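Local coordinates for insecticyanin-A (Manduca sexta, PDB 1Z24), which binds the blue bile pigment biliverdin IX gamma and, mixed with lipoprotein-bound carotenes, gives hornworms their green camouflage colour, at residues A[8-13]-A[117-122]; A[40-45]-A[166-171]; A[67-72]-A[178-183]. One frame throughout, in Å; residues are numbered along the deposited sequence.

Interaction 1. Residues A[8-13]-A[117-122]; sequences YCPDVK and YNCDYH. With BLV (biliverdin IX gamma chromophore), chain B.
Y8 sets CD1 over one face of the Y121 ring. CD1 stands 3.6 Å above the Y121 plane, displaced toward the rim, and Y8 CE1 comes within 3.5 Å of Y121 CZ. The two ring planes are inclined by 34° with centroids 4.7 Å apart, an oblique pair that is neither a parallel stack nor an edge-to-face one. Y121 reaches this place because its CG is anti to the backbone N (chi1 180°), which sends the ring outward from strand 113-122 to the incoming loop; Y8 also packs on S157 of the second subunit. The next residue, C9, points toward the strand and is bonded to it: C9 SG and C119 SG are 2.1 Å apart in a disulfide whose chi3 of -90° is close to the relaxed value. The same C9 sulfur lies 4.1 Å from Y121 CB, which ties the ring pair and the covalent link into one patch. P10 follows and sets CG 3.9 Å from Y117 OH. Further on, V12 turns CG1 to Y117 CE2, meeting that ring obliquely at 4.2 Å. Y117 also packs on L106, I130 and I160, while V12 rests on W104. Side chains alternate along the strand, as in any extended strand: Y117, C119 and Y121 face the loop, whereas N118 and D120 point the other way. N118 ND2 donates a nearly straight hydrogen bond to the chromophore carboxylate oxygen O1A, and H131 takes N118 OD1 as its partner. One strand thus carries a disulfide-anchored N-terminal segment on its outer face and pigment-binding groups on its inner face, as befits the wall of a lipocalin beta-barrel.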
loop_
_atom_site.group_PDB
_atom_site.type_symbol
_atom_site.label_atom_id
_atom_site.label_comp_id
_atom_site.label_asym_id
_atom_site.label_seq_id
_atom_site.Cartn_x
_atom_site.Cartn_y
_atom_site.Cartn_z
ATOM N N TYR A 8 3.112 3.408 6.700
ATOM C CA TYR A 8 4.430 3.011 6.210
ATOM C C TYR A 8 4.418 2.980 4.707
ATOM O O TYR A 8 3.353 2.917 4.122
ATOM C CB TYR A 8 4.740 1.528 6.720
ATOM C CG TYR A 8 4.847 1.408 8.226
ATOM C CD1 TYR A 8 5.941 1.903 8.912
ATOM C CD2 TYR A 8 3.843 0.843 8.996
ATOM C CE1 TYR A 8 6.075 1.802 10.301
ATOM C CE2 TYR A 8 3.932 0.753 10.379
ATOM C CZ TYR A 8 5.052 1.239 11.049
ATOM O OH TYR A 8 5.144 1.167 12.435
ATOM N N CYS A 9 5.591 2.994 4.089
ATOM C CA CYS A 9 5.648 2.942 2.636
ATOM C C CYS A 9 5.067 1.641 2.214
ATOM O O CYS A 9 5.255 0.708 2.953
ATOM C CB CYS A 9 7.170 2.830 2.322
ATOM S SG CYS A 9 7.914 4.434 2.551
ATOM N N PRO A 10 4.390 1.550 1.067
ATOM C CA PRO A 10 3.813 0.289 0.625
ATOM C C PRO A 10 4.834 -0.645 0.034
ATOM O O PRO A 10 5.985 -0.283 -0.298
ATOM C CB PRO A 10 2.956 0.568 -0.598
ATOM C CG PRO A 10 3.446 1.923 -1.049
ATOM C CD PRO A 10 3.840 2.618 0.243
ATOM N N ASP A 11 4.391 -1.880 -0.121
ATOM C CA ASP A 11 5.310 -2.832 -0.700
ATOM C C ASP A 11 5.453 -2.442 -2.167
ATOM O O ASP A 11 4.501 -2.034 -2.825
ATOM C CB ASP A 11 4.663 -4.206 -0.580
ATOM C CG ASP A 11 5.465 -5.419 -1.122
ATOM O OD1 ASP A 11 4.927 -6.488 -1.403
ATOM O OD2 ASP A 11 6.772 -5.206 -1.266
ATOM N N VAL A 12 6.641 -2.553 -2.686
ATOM C CA VAL A 12 6.910 -2.234 -4.079
ATOM C C VAL A 12 8.162 -2.986 -4.531
ATOM O O VAL A 12 9.089 -3.210 -3.773
ATOM C CB VAL A 12 7.080 -0.744 -4.235
ATOM C CG1 VAL A 12 8.011 -0.342 -3.186
ATOM C CG2 VAL A 12 7.931 -0.583 -5.455
ATOM N N LYS A 13 8.195 -3.419 -5.756
ATOM C CA LYS A 13 9.341 -4.148 -6.289
ATOM C C LYS A 13 9.765 -3.461 -7.561
ATOM O O LYS A 13 8.954 -3.299 -8.444
ATOM C CB LYS A 13 8.915 -5.572 -6.630
ATOM C CG LYS A 13 10.014 -6.367 -7.293
ATOM C CD LYS A 13 9.594 -7.689 -7.963
ATOM C CE LYS A 13 9.056 -7.444 -9.374
ATOM N NZ LYS A 13 9.966 -6.747 -10.329
ATOM N N TYR A 117 11.234 6.123 -8.608
ATOM C CA TYR A 117 10.416 6.451 -7.457
ATOM C C TYR A 117 11.124 6.263 -6.136
ATOM O O TYR A 117 12.162 5.695 -6.102
ATOM C CB TYR A 117 9.368 5.322 -7.529
ATOM C CG TYR A 117 8.496 4.936 -6.317
ATOM C CD1 TYR A 117 7.188 5.417 -6.221
ATOM C CD2 TYR A 117 8.973 4.073 -5.326
ATOM C CE1 TYR A 117 6.340 5.076 -5.163
ATOM C CE2 TYR A 117 8.141 3.707 -4.266
ATOM C CZ TYR A 117 6.836 4.203 -4.196
ATOM O OH TYR A 117 6.036 3.833 -3.163
ATOM N N ASN A 118 10.557 6.758 -5.053
ATOM C CA ASN A 118 11.109 6.599 -3.716
ATOM C C ASN A 118 9.978 6.834 -2.719
ATOM O O ASN A 118 8.978 7.423 -3.075
ATOM C CB ASN A 118 12.440 7.211 -3.311
ATOM C CG ASN A 118 12.269 8.491 -2.527
ATOM O OD1 ASN A 118 11.622 9.452 -2.974
ATOM N ND2 ASN A 118 12.911 8.524 -1.387
ATOM N N CYS A 119 10.133 6.335 -1.516
ATOM C CA CYS A 119 9.186 6.422 -0.433
ATOM C C CYS A 119 10.017 6.672 0.778
ATOM O O CYS A 119 10.921 5.920 1.088
ATOM C CB CYS A 119 8.304 5.138 -0.275
ATOM S SG CYS A 119 7.051 5.479 0.999
ATOM N N ASP A 120 9.725 7.768 1.431
ATOM C CA ASP A 120 10.429 8.216 2.622
ATOM C C ASP A 120 9.503 8.185 3.828
ATOM O O ASP A 120 8.537 8.962 3.899
ATOM C CB ASP A 120 10.847 9.655 2.291
ATOM C CG ASP A 120 11.822 10.252 3.281
ATOM O OD1 ASP A 120 12.739 10.976 2.928
ATOM O OD2 ASP A 120 11.642 9.916 4.533
ATOM N N TYR A 121 9.796 7.290 4.771
ATOM C CA TYR A 121 8.942 7.167 5.955
ATOM C C TYR A 121 9.363 8.068 7.120
ATOM O O TYR A 121 10.512 8.054 7.501
ATOM C CB TYR A 121 8.724 5.667 6.374
ATOM C CG TYR A 121 7.829 5.534 7.624
ATOM C CD1 TYR A 121 6.449 5.720 7.576
ATOM C CD2 TYR A 121 8.356 5.235 8.882
ATOM C CE1 TYR A 121 5.647 5.643 8.709
ATOM C CE2 TYR A 121 7.577 5.086 10.032
ATOM C CZ TYR A 121 6.217 5.330 9.938
ATOM O OH TYR A 121 5.467 5.255 11.031
ATOM N N HIS A 122 8.436 8.852 7.680
ATOM C CA HIS A 122 8.678 9.740 8.830
ATOM C C HIS A 122 7.952 9.153 10.055
ATOM O O HIS A 122 6.775 9.354 10.234
ATOM C CB HIS A 122 7.998 11.053 8.538
ATOM C CG HIS A 122 8.752 11.783 7.488
ATOM N ND1 HIS A 122 9.441 12.966 7.753
ATOM C CD2 HIS A 122 8.908 11.511 6.158
ATOM C CE1 HIS A 122 10.003 13.376 6.594
ATOM N NE2 HIS A 122 9.702 12.521 5.622
HETATM N NA BLV B . 16.513 13.278 -5.258
HETATM C C1A BLV B . 16.260 13.293 -3.927
HETATM C C2A BLV B . 16.009 11.976 -3.368
HETATM C C3A BLV B . 16.126 11.110 -4.415
HETATM C C4A BLV B . 16.433 11.943 -5.594
HETATM C CMA BLV B . 15.900 9.552 -4.466
HETATM O OA BLV B . 16.261 14.317 -3.278
HETATM C CAA BLV B . 15.644 11.679 -1.970
HETATM C CBA BLV B . 14.197 12.071 -1.903
HETATM C CGA BLV B . 13.738 12.005 -0.447
HETATM O O1A BLV B . 13.080 11.093 -0.028
HETATM O O2A BLV B . 14.076 12.870 0.299
HETATM C CHB BLV B . 16.585 11.411 -6.873
HETATM N NB BLV B . 17.140 13.379 -8.213
HETATM C C1B BLV B . 16.685 12.085 -8.079
HETATM C C2B BLV B . 16.367 11.514 -9.363
HETATM C C3B BLV B . 16.627 12.470 -10.256
HETATM C C4B BLV B . 17.099 13.650 -9.524
HETATM C CMB BLV B . 15.858 10.105 -9.625
HETATM C CAB BLV B . 16.445 12.366 -11.741
HETATM C CBB BLV B . 15.917 13.497 -12.311
HETATM C CHC BLV B . 17.515 14.833 -10.150
HETATM N NC BLV B . 18.079 16.416 -8.404
HETATM C C1C BLV B . 18.119 15.964 -9.681
HETATM C C2C BLV B . 18.874 16.882 -10.550
HETATM C C3C BLV B . 19.357 17.906 -9.843
HETATM C C4C BLV B . 18.844 17.610 -8.445
HETATM C CMC BLV B . 19.146 16.631 -11.957
HETATM C CAC BLV B . 20.186 19.158 -10.193
HETATM C CBC BLV B . 20.947 19.768 -9.254
HETATM C CHD BLV B . 19.011 18.477 -7.309
HETATM N ND BLV B . 19.203 16.757 -5.545
HETATM C C1D BLV B . 19.194 18.109 -5.990
HETATM C C2D BLV B . 19.446 19.025 -4.835
HETATM C C3D BLV B . 19.603 18.242 -3.715
HETATM C C4D BLV B . 19.460 16.875 -4.184
HETATM C CMD BLV B . 19.499 20.523 -4.842
HETATM O OD BLV B . 19.561 15.919 -3.454
HETATM C CAD BLV B . 19.886 18.703 -2.340
HETATM C CBD BLV B . 21.358 18.473 -2.061
HETATM C CGD BLV B . 21.701 18.729 -0.547
HETATM O O1D BLV B . 22.109 19.793 -0.205
HETATM O O2D BLV B . 21.533 17.869 0.297
#

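Interaction 2. Residues A[40-45]-A[166-171]; sequences QGKCTI and ISNDFS. With BLV (biliverdin IX gamma chromophore), chain B.
N168 and T44 cross at about a right angle, the amide of N168 reaching over the corner that the chain turns at C43. With CG anti to the backbone N (chi1 -151°), the amide is carried toward that corner and both its ends are used. ND2 makes a weak bond of 3.0 Å to T44 OG1 and another to E29, while OD1 accepts weakly from C43 N at 3.3 Å. The same C43 N donates weakly to D169 O, 2.8 Å away, so one N-H is shared between two oxygens. Replacing N168 by an alanine removes both amide ends and would probably leave T44 OG1 and E29 without this donor and C43 N with D169 O alone. F170 approaches differently: its ring edge meets the backbone, CZ lying 3.3 Å from T44 O, and CE1 touches I45 CG1 at 3.8 Å. C43 SG sits obliquely beside this ring, 5.2 Å from its centroid. An Asx turn, S171 N to D169 OD2 from above the carboxylate plane, and the S171 N-cap start the next helix. The C43-C175 disulfide and the weak corner bonds join the C-terminal segment to the lipocalin barrel, where T44 CG2 borders the biliverdin pocket.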
loop_
_atom_site.group_PDB
_atom_site.type_symbol
_atom_site.label_atom_id
_atom_site.label_comp_id
_atom_site.label_asym_id
_atom_site.label_seq_id
_atom_site.Cartn_x
_atom_site.Cartn_y
_atom_site.Cartn_z
ATOM N N GLN A 40 12.358 24.340 -7.767
ATOM C CA GLN A 40 12.666 25.536 -8.546
ATOM C C GLN A 40 13.549 25.397 -9.778
ATOM O O GLN A 40 13.604 26.328 -10.559
ATOM C CB GLN A 40 13.370 26.526 -7.609
ATOM C CG GLN A 40 12.495 27.599 -6.920
ATOM C CD GLN A 40 13.395 28.681 -6.213
ATOM O OE1 GLN A 40 13.844 29.694 -6.853
ATOM N NE2 GLN A 40 13.692 28.487 -4.895
ATOM N N GLY A 41 14.248 24.274 -9.949
ATOM C CA GLY A 41 15.123 24.073 -11.095
ATOM C C GLY A 41 14.378 23.734 -12.387
ATOM O O GLY A 41 13.309 23.139 -12.413
ATOM N N LYS A 42 14.936 24.107 -13.498
ATOM C CA LYS A 42 14.272 23.795 -14.738
ATOM C C LYS A 42 15.317 23.207 -15.600
ATOM O O LYS A 42 16.464 23.285 -15.168
ATOM C CB LYS A 42 13.680 25.011 -15.388
ATOM C CG LYS A 42 12.916 25.740 -14.315
ATOM C CD LYS A 42 11.437 25.931 -14.616
ATOM C CE LYS A 42 11.228 27.315 -15.262
ATOM N NZ LYS A 42 10.986 28.430 -14.320
ATOM N N CYS A 43 14.901 22.640 -16.738
ATOM C CA CYS A 43 15.843 22.033 -17.625
ATOM C C CYS A 43 16.646 21.035 -16.827
ATOM O O CYS A 43 17.845 20.936 -16.991
ATOM C CB CYS A 43 16.802 23.115 -18.139
ATOM S SG CYS A 43 17.876 22.528 -19.441
ATOM N N THR A 44 15.962 20.328 -15.931
ATOM C CA THR A 44 16.589 19.330 -15.075
ATOM C C THR A 44 17.014 18.046 -15.788
ATOM O O THR A 44 16.199 17.352 -16.377
ATOM C CB THR A 44 15.603 18.943 -14.000
ATOM O OG1 THR A 44 15.243 20.120 -13.451
ATOM C CG2 THR A 44 16.278 18.093 -12.905
ATOM N N ILE A 45 18.307 17.727 -15.709
ATOM C CA ILE A 45 18.804 16.544 -16.349
ATOM C C ILE A 45 19.794 15.814 -15.455
ATOM O O ILE A 45 20.665 16.390 -14.808
ATOM C CB ILE A 45 19.552 17.025 -17.565
ATOM C CG1 ILE A 45 18.688 17.979 -18.379
ATOM C CG2 ILE A 45 20.140 15.847 -18.368
ATOM C CD1 ILE A 45 19.422 18.502 -19.603
ATOM N N ILE A 166 4.230 17.077 -12.243
ATOM C CA ILE A 166 4.454 18.442 -12.647
ATOM C C ILE A 166 5.490 18.439 -13.747
ATOM O O ILE A 166 6.593 17.949 -13.530
ATOM C CB ILE A 166 4.954 19.256 -11.488
ATOM C CG1 ILE A 166 3.824 19.474 -10.474
ATOM C CG2 ILE A 166 5.363 20.608 -12.050
ATOM C CD1 ILE A 166 4.461 19.621 -9.099
ATOM N N SER A 167 5.137 18.993 -14.917
ATOM C CA SER A 167 6.018 19.021 -16.097
ATOM C C SER A 167 7.182 19.955 -15.982
ATOM O O SER A 167 7.003 21.040 -15.433
ATOM C CB SER A 167 5.167 19.316 -17.287
ATOM O OG SER A 167 4.580 18.105 -17.762
ATOM N N ASN A 168 8.362 19.533 -16.450
ATOM C CA ASN A 168 9.564 20.366 -16.401
ATOM C C ASN A 168 9.691 21.166 -17.727
ATOM O O ASN A 168 8.901 21.018 -18.634
ATOM C CB ASN A 168 10.845 19.625 -16.153
ATOM C CG ASN A 168 11.783 20.562 -15.440
ATOM O OD1 ASN A 168 11.921 21.753 -15.774
ATOM N ND2 ASN A 168 12.395 20.030 -14.421
ATOM N N ASP A 169 10.666 22.010 -17.873
ATOM C CA ASP A 169 10.736 22.754 -19.098
ATOM C C ASP A 169 12.115 22.715 -19.627
ATOM O O ASP A 169 13.098 22.911 -18.909
ATOM C CB ASP A 169 10.173 24.185 -18.806
ATOM C CG ASP A 169 10.312 25.303 -19.860
ATOM O OD1 ASP A 169 10.221 26.482 -19.564
ATOM O OD2 ASP A 169 10.611 24.921 -21.078
ATOM N N PHE A 170 12.141 22.436 -20.907
ATOM C CA PHE A 170 13.374 22.322 -21.646
ATOM C C PHE A 170 13.501 23.326 -22.813
ATOM O O PHE A 170 14.225 23.081 -23.769
ATOM C CB PHE A 170 13.554 20.846 -22.151
ATOM C CG PHE A 170 13.726 19.957 -20.931
ATOM C CD1 PHE A 170 14.985 19.752 -20.363
ATOM C CD2 PHE A 170 12.595 19.395 -20.325
ATOM C CE1 PHE A 170 15.118 18.987 -19.204
ATOM C CE2 PHE A 170 12.701 18.611 -19.171
ATOM C CZ PHE A 170 13.974 18.427 -18.623
ATOM N N SER A 171 12.816 24.455 -22.766
ATOM C CA SER A 171 12.941 25.428 -23.837
ATOM C C SER A 171 14.349 26.013 -23.796
ATOM O O SER A 171 15.077 25.883 -22.766
ATOM C CB SER A 171 11.876 26.486 -23.709
ATOM O OG SER A 171 12.252 27.287 -22.633
HETATM N NA BLV B . 16.513 13.278 -5.258
HETATM C C1A BLV B . 16.260 13.293 -3.927
HETATM C C2A BLV B . 16.009 11.976 -3.368
HETATM C C3A BLV B . 16.126 11.110 -4.415
HETATM C C4A BLV B . 16.433 11.943 -5.594
HETATM C CMA BLV B . 15.900 9.552 -4.466
HETATM O OA BLV B . 16.261 14.317 -3.278
HETATM C CAA BLV B . 15.644 11.679 -1.970
HETATM C CBA BLV B . 14.197 12.071 -1.903
HETATM C CGA BLV B . 13.738 12.005 -0.447
HETATM O O1A BLV B . 13.080 11.093 -0.028
HETATM O O2A BLV B . 14.076 12.870 0.299
HETATM C CHB BLV B . 16.585 11.411 -6.873
HETATM N NB BLV B . 17.140 13.379 -8.213
HETATM C C1B BLV B . 16.685 12.085 -8.079
HETATM C C2B BLV B . 16.367 11.514 -9.363
HETATM C C3B BLV B . 16.627 12.470 -10.256
HETATM C C4B BLV B . 17.099 13.650 -9.524
HETATM C CMB BLV B . 15.858 10.105 -9.625
HETATM C CAB BLV B . 16.445 12.366 -11.741
HETATM C CBB BLV B . 15.917 13.497 -12.311
HETATM C CHC BLV B . 17.515 14.833 -10.150
HETATM N NC BLV B . 18.079 16.416 -8.404
HETATM C C1C BLV B . 18.119 15.964 -9.681
HETATM C C2C BLV B . 18.874 16.882 -10.550
HETATM C C3C BLV B . 19.357 17.906 -9.843
HETATM C C4C BLV B . 18.844 17.610 -8.445
HETATM C CMC BLV B . 19.146 16.631 -11.957
HETATM C CAC BLV B . 20.186 19.158 -10.193
HETATM C CBC BLV B . 20.947 19.768 -9.254
HETATM C CHD BLV B . 19.011 18.477 -7.309
HETATM N ND BLV B . 19.203 16.757 -5.545
HETATM C C1D BLV B . 19.194 18.109 -5.990
HETATM C C2D BLV B . 19.446 19.025 -4.835
HETATM C C3D BLV B . 19.603 18.242 -3.715
HETATM C C4D BLV B . 19.460 16.875 -4.184
HETATM C CMD BLV B . 19.499 20.523 -4.842
HETATM O OD BLV B . 19.561 15.919 -3.454
HETATM C CAD BLV B . 19.886 18.703 -2.340
HETATM C CBD BLV B . 21.358 18.473 -2.061
HETATM C CGD BLV B . 21.701 18.729 -0.547
HETATM O O1D BLV B . 22.109 19.793 -0.205
HETATM O O2D BLV B . 21.533 17.869 0.297
#

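Interaction 3. Residues A[67-72]-A[178-183]; sequences KEYMEG and STTYSL. With BLV (biliverdin IX gamma chromophore), chain B.
Four backbone hydrogen bonds join Y69 and its neighbours to T179-L183, making a parallel strand pair that adds the C-terminal segment to a lipocalin barrel whose own strands run antiparallel. The segment axes lie 4.6 Å apart, with N-to-C directions differing by 27°. K67 and Y69 give and receive every bond on their side: K67 N donates to T179 O and K67 O accepts from Y181 N, while Y69 N donates to Y181 O and Y69 O accepts from L183 N. The last is the straightest at the acceptor, running nearly along the C=O axis at 2.7 Å.

Between these bonds the Y69 side chain folds back over the added strand. Its CG stands between the backbone N and the carbonyl carbon (chi1 64°), which lays the ring against the neighbouring backbone, where S182 CA makes a CH-pi contact 3.8 Å from the ring centroid. T180 OG1 lies at the edge of the same ring, 3.8 Å from Y69 CE2, and Y58 meets the ring as well. E68 and Y181 occupy the other face of the sheet, where E68 CG comes 4.2 Å from Y181 CD2 and the carboxylate plane is turned 67° from the ring. Beyond Y181, L183 bends in and touches E68 OE1 with CD2.

In the next layer, S182 OG is tied to T184 O and S182 O to R188, which hold the end of the added strand. K67, E68 and M70 lean on strand 55-63, and M70 also packs on F92 and F94. L183 CD1 touches M70 CG at 4.0 Å, and both residues border the chromophore: M70 SD reaches to 3.4 Å from biliverdin C1D, and L183 CD1 approaches the methyl carbon CMD.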
loop_
_atom_site.group_PDB
_atom_site.type_symbol
_atom_site.label_atom_id
_atom_site.label_comp_id
_atom_site.label_asym_id
_atom_site.label_seq_id
_atom_site.Cartn_x
_atom_site.Cartn_y
_atom_site.Cartn_z
ATOM N N LYS A 67 23.380 27.792 -13.554
ATOM C CA LYS A 67 23.314 26.394 -13.685
ATOM C C LYS A 67 23.912 25.762 -12.494
ATOM O O LYS A 67 25.130 25.783 -12.345
ATOM C CB LYS A 67 24.043 25.845 -14.890
ATOM C CG LYS A 67 23.668 24.413 -15.245
ATOM C CD LYS A 67 24.787 23.477 -15.652
ATOM C CE LYS A 67 25.636 23.715 -16.895
ATOM N NZ LYS A 67 25.488 22.666 -17.940
ATOM N N GLU A 68 23.055 25.175 -11.682
ATOM C CA GLU A 68 23.556 24.483 -10.515
ATOM C C GLU A 68 23.729 22.995 -10.784
ATOM O O GLU A 68 22.880 22.302 -11.419
ATOM C CB GLU A 68 22.706 24.716 -9.289
ATOM C CG GLU A 68 22.594 26.190 -9.018
ATOM C CD GLU A 68 21.586 26.446 -7.935
ATOM O OE1 GLU A 68 21.071 25.552 -7.295
ATOM O OE2 GLU A 68 21.305 27.698 -7.763
ATOM N N TYR A 69 24.860 22.483 -10.273
ATOM C CA TYR A 69 25.095 21.090 -10.493
ATOM C C TYR A 69 25.691 20.357 -9.311
ATOM O O TYR A 69 26.143 20.968 -8.337
ATOM C CB TYR A 69 25.912 20.930 -11.755
ATOM C CG TYR A 69 27.242 21.540 -11.583
ATOM C CD1 TYR A 69 28.296 20.679 -11.265
ATOM C CD2 TYR A 69 27.449 22.921 -11.748
ATOM C CE1 TYR A 69 29.586 21.194 -11.115
ATOM C CE2 TYR A 69 28.735 23.459 -11.607
ATOM C CZ TYR A 69 29.784 22.574 -11.291
ATOM O OH TYR A 69 31.071 23.027 -11.131
ATOM N N MET A 70 25.666 19.024 -9.416
ATOM C CA MET A 70 26.185 18.147 -8.378
ATOM C C MET A 70 26.899 17.003 -9.030
ATOM O O MET A 70 26.403 16.438 -10.010
ATOM C CB MET A 70 25.015 17.414 -7.699
ATOM C CG MET A 70 24.025 18.303 -7.023
ATOM S SD MET A 70 22.464 17.460 -6.637
ATOM C CE MET A 70 22.811 16.541 -5.161
ATOM N N GLU A 71 28.045 16.657 -8.477
ATOM C CA GLU A 71 28.822 15.551 -8.993
ATOM C C GLU A 71 28.933 14.474 -7.938
ATOM O O GLU A 71 29.205 14.798 -6.783
ATOM C CB GLU A 71 30.220 16.021 -9.392
ATOM C CG GLU A 71 30.150 17.247 -10.332
ATOM C CD GLU A 71 31.462 17.590 -11.021
ATOM O OE1 GLU A 71 31.685 17.222 -12.138
ATOM O OE2 GLU A 71 32.328 18.281 -10.304
ATOM N N GLY A 72 28.700 13.198 -8.291
ATOM C CA GLY A 72 28.803 12.179 -7.269
ATOM C C GLY A 72 29.066 10.834 -7.863
ATOM O O GLY A 72 29.295 10.723 -9.050
ATOM N N SER A 178 23.893 31.911 -17.626
ATOM C CA SER A 178 25.037 32.781 -17.806
ATOM C C SER A 178 26.174 32.287 -16.947
ATOM O O SER A 178 27.344 32.516 -17.235
ATOM C CB SER A 178 24.697 34.179 -17.391
ATOM O OG SER A 178 24.366 34.126 -16.002
ATOM N N THR A 179 25.833 31.582 -15.877
ATOM C CA THR A 179 26.877 31.082 -15.015
ATOM C C THR A 179 26.502 29.788 -14.333
ATOM O O THR A 179 25.316 29.450 -14.318
ATOM C CB THR A 179 27.230 32.156 -13.984
ATOM O OG1 THR A 179 28.452 31.822 -13.342
ATOM C CG2 THR A 179 26.068 32.261 -13.010
ATOM N N THR A 180 27.545 29.107 -13.770
ATOM C CA THR A 180 27.449 27.834 -13.053
ATOM C C THR A 180 27.781 27.817 -11.563
ATOM O O THR A 180 28.339 28.724 -10.968
ATOM C CB THR A 180 28.187 26.756 -13.732
ATOM O OG1 THR A 180 29.498 26.779 -13.317
ATOM C CG2 THR A 180 28.084 26.983 -15.201
ATOM N N TYR A 181 27.421 26.747 -10.925
ATOM C CA TYR A 181 27.714 26.677 -9.515
ATOM C C TYR A 181 27.546 25.276 -9.060
ATOM O O TYR A 181 26.499 24.649 -9.287
ATOM C CB TYR A 181 26.832 27.614 -8.762
ATOM C CG TYR A 181 26.868 27.447 -7.296
ATOM C CD1 TYR A 181 27.789 28.197 -6.572
ATOM C CD2 TYR A 181 26.007 26.588 -6.613
ATOM C CE1 TYR A 181 27.870 28.107 -5.184
ATOM C CE2 TYR A 181 26.076 26.493 -5.220
ATOM C CZ TYR A 181 27.008 27.251 -4.503
ATOM O OH TYR A 181 27.092 27.181 -3.122
ATOM N N SER A 182 28.614 24.813 -8.446
ATOM C CA SER A 182 28.678 23.474 -7.916
ATOM C C SER A 182 28.053 23.353 -6.530
ATOM O O SER A 182 28.547 23.910 -5.577
ATOM C CB SER A 182 30.130 23.118 -7.662
ATOM O OG SER A 182 30.234 21.744 -7.294
ATOM N N LEU A 183 26.978 22.612 -6.399
ATOM C CA LEU A 183 26.374 22.462 -5.102
ATOM C C LEU A 183 27.196 21.542 -4.232
ATOM O O LEU A 183 27.185 21.667 -3.030
ATOM C CB LEU A 183 24.949 21.867 -5.211
ATOM C CG LEU A 183 24.008 22.773 -6.004
ATOM C CD1 LEU A 183 22.811 22.005 -6.350
ATOM C CD2 LEU A 183 23.549 23.927 -5.149
HETATM N NA BLV B . 16.513 13.278 -5.258
HETATM C C1A BLV B . 16.260 13.293 -3.927
HETATM C C2A BLV B . 16.009 11.976 -3.368
HETATM C C3A BLV B . 16.126 11.110 -4.415
HETATM C C4A BLV B . 16.433 11.943 -5.594
HETATM C CMA BLV B . 15.900 9.552 -4.466
HETATM O OA BLV B . 16.261 14.317 -3.278
HETATM C CAA BLV B . 15.644 11.679 -1.970
HETATM C CBA BLV B . 14.197 12.071 -1.903
HETATM C CGA BLV B . 13.738 12.005 -0.447
HETATM O O1A BLV B . 13.080 11.093 -0.028
HETATM O O2A BLV B . 14.076 12.870 0.299
HETATM C CHB BLV B . 16.585 11.411 -6.873
HETATM N NB BLV B . 17.140 13.379 -8.213
HETATM C C1B BLV B . 16.685 12.085 -8.079
HETATM C C2B BLV B . 16.367 11.514 -9.363
HETATM C C3B BLV B . 16.627 12.470 -10.256
HETATM C C4B BLV B . 17.099 13.650 -9.524
HETATM C CMB BLV B . 15.858 10.105 -9.625
HETATM C CAB BLV B . 16.445 12.366 -11.741
HETATM C CBB BLV B . 15.917 13.497 -12.311
HETATM C CHC BLV B . 17.515 14.833 -10.150
HETATM N NC BLV B . 18.079 16.416 -8.404
HETATM C C1C BLV B . 18.119 15.964 -9.681
HETATM C C2C BLV B . 18.874 16.882 -10.550
HETATM C C3C BLV B . 19.357 17.906 -9.843
HETATM C C4C BLV B . 18.844 17.610 -8.445
HETATM C CMC BLV B . 19.146 16.631 -11.957
HETATM C CAC BLV B . 20.186 19.158 -10.193
HETATM C CBC BLV B . 20.947 19.768 -9.254
HETATM C CHD BLV B . 19.011 18.477 -7.309
HETATM N ND BLV B . 19.203 16.757 -5.545
HETATM C C1D BLV B . 19.194 18.109 -5.990
HETATM C C2D BLV B . 19.446 19.025 -4.835
HETATM C C3D BLV B . 19.603 18.242 -3.715
HETATM C C4D BLV B . 19.460 16.875 -4.184
HETATM C CMD BLV B . 19.499 20.523 -4.842
HETATM O OD BLV B . 19.561 15.919 -3.454
HETATM C CAD BLV B . 19.886 18.703 -2.340
HETATM C CBD BLV B . 21.358 18.473 -2.061
HETATM C CGD BLV B . 21.701 18.729 -0.547
HETATM O O1D BLV B . 22.109 19.793 -0.205
HETATM O O2D BLV B . 21.533 17.869 0.297
#

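In the fold
All three contacts fasten parts lying toward the chain ends to the same curled sheet, and each also borders the biliverdin. Interaction 1 stands on the opposite side of the chain's centre from the other two, its centre about 25 Å from that of interaction 2 and about 29 Å from that of interaction 3. Interactions 2 and 3 are closer, about 15 Å between centres and about 7 Å between nearest atoms. The pigment lies between: 117-122 meets one propionate, 40-45 the methyl CMC, and 67-72 with 178-183 the D ring. R97 and N37 add further hydrogen bonds to the pigment.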